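Local structure of putative secreted glycosylhydrolase (3IMM) at residues K6-F11 with D44-F49; V66-D71 with Q132-I137; I84-C89 with K117-W122. The protein is probably a secreted glycoside hydrolase of the 3-keto-disaccharide hydrolase family, whose substrate and reaction are not established. One frame throughout, in Å; residues are numbered along the deposited sequence. Where two conformers were deposited one is given.

Contact 1: residues K6-F11 with D44-F49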
# COMPACT_ATOMS: atom_id res chain seq x y z
N LYS A 6 5.07 11.82 -17.76
CA LYS A 6 5.30 10.44 -18.22
C LYS A 6 5.63 9.47 -17.09
O LYS A 6 6.11 9.89 -16.02
CB LYS A 6 6.44 10.38 -19.22
CG LYS A 6 6.08 10.90 -20.61
CD LYS A 6 7.32 10.96 -21.48
CE LYS A 6 7.16 11.99 -22.62
NZ LYS A 6 5.93 11.76 -23.43
N TRP A 7 5.41 8.19 -17.34
CA TRP A 7 5.63 7.13 -16.35
C TRP A 7 7.11 6.90 -16.21
O TRP A 7 7.81 6.90 -17.21
CB TRP A 7 5.04 5.79 -16.82
CG TRP A 7 3.56 5.72 -16.85
CD1 TRP A 7 2.76 5.68 -17.97
CD2 TRP A 7 2.68 5.63 -15.73
NE1 TRP A 7 1.45 5.57 -17.60
CE2 TRP A 7 1.37 5.56 -16.23
CE3 TRP A 7 2.88 5.65 -14.35
CZ2 TRP A 7 0.25 5.49 -15.40
CZ3 TRP A 7 1.76 5.58 -13.52
CH2 TRP A 7 0.46 5.51 -14.06
N LYS A 8 7.57 6.69 -15.00
CA LYS A 8 8.90 6.15 -14.80
C LYS A 8 8.85 5.02 -13.76
O LYS A 8 7.97 5.02 -12.86
CB LYS A 8 9.87 7.25 -14.34
CG LYS A 8 9.73 7.59 -12.86
CD LYS A 8 10.58 8.78 -12.44
CE LYS A 8 10.29 9.14 -10.98
NZ LYS A 8 11.06 10.27 -10.39
N PRO A 9 9.77 4.06 -13.90
CA PRO A 9 9.89 3.03 -12.89
C PRO A 9 10.13 3.67 -11.51
O PRO A 9 10.99 4.55 -11.36
CB PRO A 9 11.10 2.23 -13.37
CG PRO A 9 11.79 3.07 -14.32
CD PRO A 9 10.77 3.87 -14.98
N LEU A 10 9.36 3.26 -10.52
CA LEU A 10 9.42 3.91 -9.22
C LEU A 10 10.83 3.83 -8.62
O LEU A 10 11.26 4.75 -7.95
CB LEU A 10 8.40 3.26 -8.27
CG LEU A 10 8.34 3.79 -6.84
CD1 LEU A 10 7.88 5.29 -6.79
CD2 LEU A 10 7.44 2.85 -5.96
N PHE A 11 11.51 2.71 -8.83
CA PHE A 11 12.79 2.50 -8.18
C PHE A 11 13.91 2.56 -9.20
O PHE A 11 15.02 2.15 -8.90
CB PHE A 11 12.84 1.17 -7.39
CG PHE A 11 11.84 1.06 -6.27
CD1 PHE A 11 11.69 2.08 -5.33
CD2 PHE A 11 11.04 -0.07 -6.15
CE1 PHE A 11 10.77 1.98 -4.30
CE2 PHE A 11 10.15 -0.20 -5.09
CZ PHE A 11 10.00 0.83 -4.17
N ASP A 44 13.47 9.44 -2.94
CA ASP A 44 12.86 10.77 -3.09
C ASP A 44 11.41 10.80 -2.58
O ASP A 44 10.75 9.78 -2.48
CB ASP A 44 12.86 11.17 -4.58
CG ASP A 44 14.24 11.22 -5.18
OD1 ASP A 44 15.20 11.60 -4.47
OD2 ASP A 44 14.36 10.87 -6.38
N GLU A 45 10.92 12.00 -2.28
CA GLU A 45 9.54 12.20 -1.83
C GLU A 45 8.65 12.56 -3.00
O GLU A 45 9.11 13.15 -3.98
CB GLU A 45 9.46 13.28 -0.76
CG GLU A 45 10.30 12.95 0.49
CD GLU A 45 10.12 13.94 1.61
OE1 GLU A 45 8.98 14.19 2.01
OE2 GLU A 45 11.12 14.47 2.11
N TYR A 46 7.40 12.15 -2.89
CA TYR A 46 6.40 12.34 -3.92
C TYR A 46 5.10 12.89 -3.33
O TYR A 46 4.69 12.52 -2.23
CB TYR A 46 6.08 11.02 -4.57
CG TYR A 46 7.19 10.51 -5.41
CD1 TYR A 46 7.30 10.89 -6.74
CD2 TYR A 46 8.16 9.66 -4.88
CE1 TYR A 46 8.31 10.44 -7.53
CE2 TYR A 46 9.18 9.18 -5.68
CZ TYR A 46 9.26 9.57 -7.00
OH TYR A 46 10.31 9.12 -7.80
N GLU A 47 4.46 13.76 -4.09
CA GLU A 47 3.09 14.19 -3.86
C GLU A 47 2.43 14.37 -5.21
O GLU A 47 3.14 14.54 -6.25
CB GLU A 47 3.05 15.50 -3.08
CG GLU A 47 3.80 16.64 -3.73
CD GLU A 47 3.75 17.90 -2.91
OE1 GLU A 47 3.00 17.94 -1.89
OE2 GLU A 47 4.45 18.87 -3.28
N ASN A 48 1.11 14.34 -5.23
CA ASN A 48 0.35 14.66 -6.47
C ASN A 48 0.79 13.76 -7.62
O ASN A 48 1.28 14.21 -8.66
CB ASN A 48 0.51 16.15 -6.83
CG ASN A 48 -0.10 17.03 -5.78
OD1 ASN A 48 -1.20 16.74 -5.28
ND2 ASN A 48 0.60 18.11 -5.41
N PHE A 49 0.59 12.48 -7.38
CA PHE A 49 1.06 11.44 -8.24
C PHE A 49 0.04 10.31 -8.37
O PHE A 49 -0.91 10.23 -7.62
CB PHE A 49 2.38 10.90 -7.69
CG PHE A 49 2.27 10.20 -6.38
CD1 PHE A 49 1.88 8.86 -6.32
CD2 PHE A 49 2.59 10.85 -5.20
CE1 PHE A 49 1.81 8.19 -5.08
CE2 PHE A 49 2.49 10.21 -3.98
CZ PHE A 49 2.11 8.88 -3.92
O HOH W 1 11.84 11.75 -8.14
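Lys-8 and Tyr-46 reach toward each other from opposite directions, and the ammonium meets the phenol: Lys-8 NZ donates a hydrogen bond of 2.9 Å to Tyr-46 OH, lying at the edge of the ring and near its plane. The lysine leaves its strand with CG between the backbone N and the carbonyl carbon (chi1 79°), and the fully extended chain beyond carries NZ across. A long, flexible side chain suits a surface position whose partner is this far off.

The packed part lies deeper. Leu-10 CD1 rests against Tyr-46 CE2 at 4.2 Å, approaching the ring obliquely, and both side chains also touch Ile-180. A branched leucine suits this buried place, where it also meets Ile-196 and Leu-51, while tyrosine can offer its ring carbons to Leu-10 and Ile-180 and its hydroxyl to the lysine nearer the solvent.

The outer side is looser and wetter. Water 1 takes a weak hydrogen bond from Lys-8 NZ and donates one of 3.2 Å to Asp-44 OD2. Lys-8 NZ and Asp-44 OD2 stay 5.2 Å apart, too far for a direct salt bridge, so water 1 links them, and their opposite charges probably still attract.

Lys-8 belongs to the short edge strand 8-9, paired with strand 191-200, and Tyr-46 to the link between strands 40-42 and 49-57, which lie in different sheets; such an edge strand, with its link packed against it, borders a concanavalin-like beta sandwich.

Contact 2: residues V66-D71 with Q132-I137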
# COMPACT_ATOMS: atom_id res chain seq x y z
N VAL A 66 2.93 1.82 0.96
CA VAL A 66 2.99 2.94 1.89
C VAL A 66 3.24 4.21 1.10
O VAL A 66 4.10 4.24 0.26
CB VAL A 66 4.06 2.71 2.97
CG1 VAL A 66 4.12 3.87 3.94
CG2 VAL A 66 3.73 1.40 3.73
N VAL A 67 2.45 5.24 1.35
CA VAL A 67 2.62 6.54 0.68
C VAL A 67 2.70 7.61 1.77
O VAL A 67 2.39 7.36 2.96
CB VAL A 67 1.49 6.86 -0.35
CG1 VAL A 67 1.46 5.79 -1.46
CG2 VAL A 67 0.07 7.00 0.34
N TYR A 68 3.18 8.78 1.37
CA TYR A 68 3.19 9.93 2.26
C TYR A 68 3.98 9.65 3.53
O TYR A 68 3.60 10.10 4.63
CB TYR A 68 1.73 10.32 2.63
CG TYR A 68 0.84 10.79 1.51
CD1 TYR A 68 1.34 11.12 0.27
CD2 TYR A 68 -0.54 11.01 1.75
CE1 TYR A 68 0.52 11.58 -0.73
CE2 TYR A 68 -1.37 11.51 0.75
CZ TYR A 68 -0.83 11.79 -0.48
OH TYR A 68 -1.60 12.30 -1.49
N CYS A 69 5.07 8.90 3.41
CA CYS A 69 5.87 8.55 4.56
C CYS A 69 6.87 9.64 4.87
O CYS A 69 7.70 9.96 4.05
CB CYS A 69 6.58 7.21 4.39
SG CYS A 69 7.56 6.81 5.80
N THR A 70 6.78 10.22 6.07
CA THR A 70 7.62 11.35 6.45
C THR A 70 8.78 10.88 7.34
O THR A 70 9.63 11.69 7.70
CB THR A 70 6.79 12.45 7.15
OG1 THR A 70 6.15 11.91 8.31
CG2 THR A 70 5.71 13.04 6.20
N ASP A 71 8.84 9.58 7.63
CA ASP A 71 9.92 9.01 8.40
C ASP A 71 10.02 7.54 8.06
O ASP A 71 9.17 6.77 8.48
CB ASP A 71 9.60 9.17 9.89
CG ASP A 71 10.73 8.73 10.81
OD1 ASP A 71 11.52 7.81 10.45
OD2 ASP A 71 10.81 9.30 11.91
N GLN A 132 -4.96 15.42 -0.02
CA GLN A 132 -5.81 14.65 0.93
C GLN A 132 -6.74 13.61 0.29
O GLN A 132 -7.40 12.85 1.01
CB GLN A 132 -6.62 15.61 1.81
CG GLN A 132 -5.78 16.23 2.89
CD GLN A 132 -6.57 17.18 3.76
OE1 GLN A 132 -7.42 17.90 3.28
NE2 GLN A 132 -6.29 17.18 5.04
N HIS A 133 -6.82 13.60 -1.04
CA HIS A 133 -7.64 12.63 -1.78
C HIS A 133 -6.80 11.48 -2.34
O HIS A 133 -5.88 11.70 -3.17
CB HIS A 133 -8.40 13.35 -2.88
CG HIS A 133 -9.26 14.46 -2.36
ND1 HIS A 133 -10.53 14.24 -1.86
CD2 HIS A 133 -9.01 15.78 -2.18
CE1 HIS A 133 -11.03 15.39 -1.43
NE2 HIS A 133 -10.13 16.34 -1.61
N ILE A 134 -7.09 10.27 -1.86
CA ILE A 134 -6.47 9.01 -2.31
C ILE A 134 -7.57 8.15 -2.92
O ILE A 134 -8.63 7.99 -2.33
CB ILE A 134 -5.76 8.29 -1.12
CG1 ILE A 134 -4.66 9.22 -0.58
CG2 ILE A 134 -5.15 6.92 -1.53
CD1 ILE A 134 -3.87 8.68 0.60
N MSE A 135 -7.33 7.64 -4.12
CA MSE A 135 -8.22 6.71 -4.79
C MSE A 135 -7.46 5.42 -5.06
O MSE A 135 -6.28 5.45 -5.43
CB MSE A 135 -8.73 7.30 -6.10
CG MSE A 135 -9.38 6.30 -7.02
SE MSE A 135 -10.02 7.11 -8.67
CE MSE A 135 -11.40 8.31 -7.94
N VAL A 136 -8.12 4.28 -4.87
CA VAL A 136 -7.52 3.00 -5.22
C VAL A 136 -8.38 2.34 -6.30
O VAL A 136 -9.58 2.13 -6.14
CB VAL A 136 -7.34 2.09 -4.01
CG1 VAL A 136 -6.67 0.81 -4.41
CG2 VAL A 136 -6.55 2.80 -2.90
N ILE A 137 -7.72 1.98 -7.39
CA ILE A 137 -8.35 1.29 -8.45
C ILE A 137 -7.68 -0.07 -8.50
O ILE A 137 -6.48 -0.14 -8.70
CB ILE A 137 -8.16 2.05 -9.77
CG1 ILE A 137 -8.68 3.50 -9.62
CG2 ILE A 137 -8.89 1.30 -10.91
CD1 ILE A 137 -7.91 4.51 -10.32
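Ile-134 of strand 133-138 faces Val-67 and Tyr-68 across the interior of a concanavalin-like beta sandwich, one segment in each of its two main sheets. The CA atoms of Val-67 and Ile-134 are 9.9 Å apart, a spacing that apolar side chains fill from both sides.

At the start of the second segment, the CB of Gln-132 points away from the facing segment, as a polar residue can in the turn of the hairpin formed by strands 122-130 and 133-138, while its backbone bonds to Met-148. His-133 also points outward, its side chain touching Asp-147 on the neighbouring strand. The alternation of a strand then brings Ile-134 inward. With CG1 beside the backbone N (chi1 -61°) and CD1 extended beyond it, the isoleucine sends its longer branch into the gap, where CD1 alone reaches both partners: Val-67 CG2 at 4.3 Å and the Tyr-68 ring. Ile-127 and Val-80 also meet this side chain, so a bulky beta-branched residue fits both the strand and the core. Met-135, present as selenomethionine, points outward again and lies on Lys-142 and Glu-145. Val-136 returns to the interior, against Ile-82.

On the facing segment the chain turns a corner at Tyr-68, whose backbone lies in the left-handed helical region (phi 58°, psi 37°). The hydroxyl of the buried Tyr-68 is satisfied by Gly-131 O, a hydrogen bond that ties the ring to the hairpin beside Gln-132. Obliquely to that ring, Tyr-68 CE2 touches Ile-134 CD1 at 3.8 Å.

Contact 3: residues I84-C89 with K117-W122; sequences IADDHC and KKPGEW
Asp-86 OD1, which also packs against Pro-119, accepts two hydrogen bonds: one of 2.7 Å from water 2 and one of 3.1 Å from His-88 N. The backbone N-H comes in from above the carboxylate plane, 64° out of it, and closes an Asx turn. Water 2 donates its other hydrogen to Lys-117 O at 2.8 Å, bridging the two segments. Because CG stands anti to the backbone N (chi1 176°), the carboxylate swings toward the facing loop, where Asp-86 OD2 lies 3.8 Å from Pro-119 CG; OD2 is itself held by Gly-60 N.

Two turns meet here, at one end of the beta sandwich: a type I turn from Asp-86 to Cys-89, just beyond strand 80-85, and a type II turn from Lys-118 to Glu-121, leading into strand 122-130. Pro-119 suits the second position of the latter, and Gly-120 the third, where phi is positive. With an alanine in place of Asp-86, His-88 N and water 2 would lose their shared acceptor and Gly-60 N its mate, so the type I turn would probably be less firmly fixed and the water bridge lost.

His-88 crosses Lys-118 at about a right angle. Lys-118 CG sits over the centre of the imidazole, 3.9 Å from the centroid and 1° off the ring normal, a CH-pi contact that uses the aliphatic part of the exposed, extended lysine. His-88 NE2 also hydrogen-bonds to Val-116 O, which helps to fix how the ring is turned.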
# COMPACT_ATOMS: atom_id res chain seq x y z
N ILE A 84 -2.87 -4.55 0.84
CA ILE A 84 -2.87 -5.61 -0.16
C ILE A 84 -3.07 -6.89 0.59
O ILE A 84 -2.34 -7.17 1.54
CB ILE A 84 -1.55 -5.71 -0.97
CG1 ILE A 84 -1.36 -4.51 -1.84
CG2 ILE A 84 -1.58 -6.94 -1.87
CD1 ILE A 84 -0.02 -4.47 -2.52
N ALA A 85 -4.08 -7.66 0.21
CA ALA A 85 -4.43 -8.84 0.96
C ALA A 85 -5.11 -9.85 0.08
O ALA A 85 -5.81 -9.52 -0.87
CB ALA A 85 -5.35 -8.47 2.17
N ASP A 86 -4.90 -11.11 0.43
CA ASP A 86 -5.68 -12.22 -0.13
C ASP A 86 -7.05 -12.30 0.50
O ASP A 86 -7.26 -13.00 1.47
CB ASP A 86 -4.95 -13.56 0.10
CG ASP A 86 -5.77 -14.74 -0.37
OD1 ASP A 86 -6.63 -14.54 -1.27
OD2 ASP A 86 -5.57 -15.86 0.14
N ASP A 87 -8.02 -11.60 -0.08
CA ASP A 87 -9.39 -11.61 0.43
C ASP A 87 -10.06 -13.01 0.39
O ASP A 87 -11.13 -13.19 0.94
CB ASP A 87 -10.25 -10.63 -0.40
CG ASP A 87 -9.93 -9.19 -0.12
OD1 ASP A 87 -9.05 -8.92 0.68
OD2 ASP A 87 -10.56 -8.30 -0.72
N HIS A 88 -9.47 -13.96 -0.31
CA HIS A 88 -10.10 -15.27 -0.45
C HIS A 88 -9.71 -16.21 0.67
O HIS A 88 -10.20 -17.30 0.73
CB HIS A 88 -9.74 -15.90 -1.78
CG HIS A 88 -10.00 -15.00 -2.94
ND1 HIS A 88 -11.22 -14.94 -3.57
CD2 HIS A 88 -9.21 -14.10 -3.56
CE1 HIS A 88 -11.16 -14.05 -4.54
NE2 HIS A 88 -9.95 -13.52 -4.56
N CYS A 89 -8.80 -15.78 1.54
CA CYS A 89 -8.46 -16.54 2.74
C CYS A 89 -9.23 -15.89 3.88
O CYS A 89 -9.09 -14.69 4.08
CB CYS A 89 -6.97 -16.40 3.02
SG CYS A 89 -6.43 -17.33 4.38
N LYS A 117 -7.74 -11.03 -7.28
CA LYS A 117 -7.82 -12.36 -7.85
C LYS A 117 -7.29 -13.36 -6.84
O LYS A 117 -6.81 -12.99 -5.77
CB LYS A 117 -7.06 -12.39 -9.17
CG LYS A 117 -7.79 -11.58 -10.21
CD LYS A 117 -6.97 -11.38 -11.42
CE LYS A 117 -7.74 -10.62 -12.50
NZ LYS A 117 -6.79 -10.29 -13.63
N LYS A 118 -7.42 -14.63 -7.17
CA LYS A 118 -6.99 -15.71 -6.28
C LYS A 118 -5.48 -15.83 -6.27
O LYS A 118 -4.85 -15.37 -7.20
CB LYS A 118 -7.64 -17.03 -6.71
CG LYS A 118 -9.14 -17.06 -6.38
CD LYS A 118 -9.70 -18.44 -6.50
CE LYS A 118 -11.20 -18.44 -6.20
NZ LYS A 118 -11.87 -19.58 -6.92
N PRO A 119 -4.89 -16.44 -5.21
CA PRO A 119 -3.47 -16.60 -5.12
C PRO A 119 -2.91 -17.06 -6.44
O PRO A 119 -3.52 -17.89 -7.09
CB PRO A 119 -3.33 -17.68 -4.06
CG PRO A 119 -4.41 -17.34 -3.12
CD PRO A 119 -5.56 -17.02 -4.03
N GLY A 120 -1.77 -16.49 -6.83
CA GLY A 120 -1.08 -16.90 -8.08
C GLY A 120 -1.54 -16.27 -9.38
O GLY A 120 -0.94 -16.54 -10.44
N GLU A 121 -2.57 -15.42 -9.32
CA GLU A 121 -3.04 -14.67 -10.49
C GLU A 121 -2.55 -13.26 -10.37
O GLU A 121 -2.57 -12.73 -9.27
CB GLU A 121 -4.56 -14.61 -10.52
CG GLU A 121 -5.28 -15.94 -10.70
CD GLU A 121 -4.78 -16.70 -11.90
OE1 GLU A 121 -4.60 -16.08 -12.97
OE2 GLU A 121 -4.57 -17.93 -11.78
N TRP A 122 -2.15 -12.64 -11.47
CA TRP A 122 -1.62 -11.28 -11.41
C TRP A 122 -2.72 -10.26 -11.28
O TRP A 122 -3.77 -10.37 -11.92
CB TRP A 122 -0.67 -10.95 -12.57
CG TRP A 122 0.70 -11.48 -12.33
CD1 TRP A 122 1.17 -12.69 -12.73
CD2 TRP A 122 1.75 -10.89 -11.55
NE1 TRP A 122 2.44 -12.88 -12.27
CE2 TRP A 122 2.84 -11.79 -11.56
CE3 TRP A 122 1.90 -9.69 -10.87
CZ2 TRP A 122 4.04 -11.52 -10.91
CZ3 TRP A 122 3.08 -9.43 -10.18
CH2 TRP A 122 4.14 -10.34 -10.21
O HOH W 2 -5.50 -13.15 -3.31

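Contacts 1 and 2 are neighbours, their centres 12 Å apart, and they touch directly: Phe-49 CZ packs on Val-67 CG1 at 4.0 Å, which continues the sandwich interior from one to the other. Contact 3 lies across the chain's centre from both, with centres about 26 Å from contact 1 and 22 Å from contact 2. In sequence it is nested within the loop that contact 2 closes, and strands 62-69 and 80-85, which lead to the two, are neighbours in one sheet. Those strands also supply the sodium ligands Asn-62, Ser-63, Glu-81 and Gln-83; the ion is about 11 Å from the side chain of Asp-86 and 13 Å from that of Val-67.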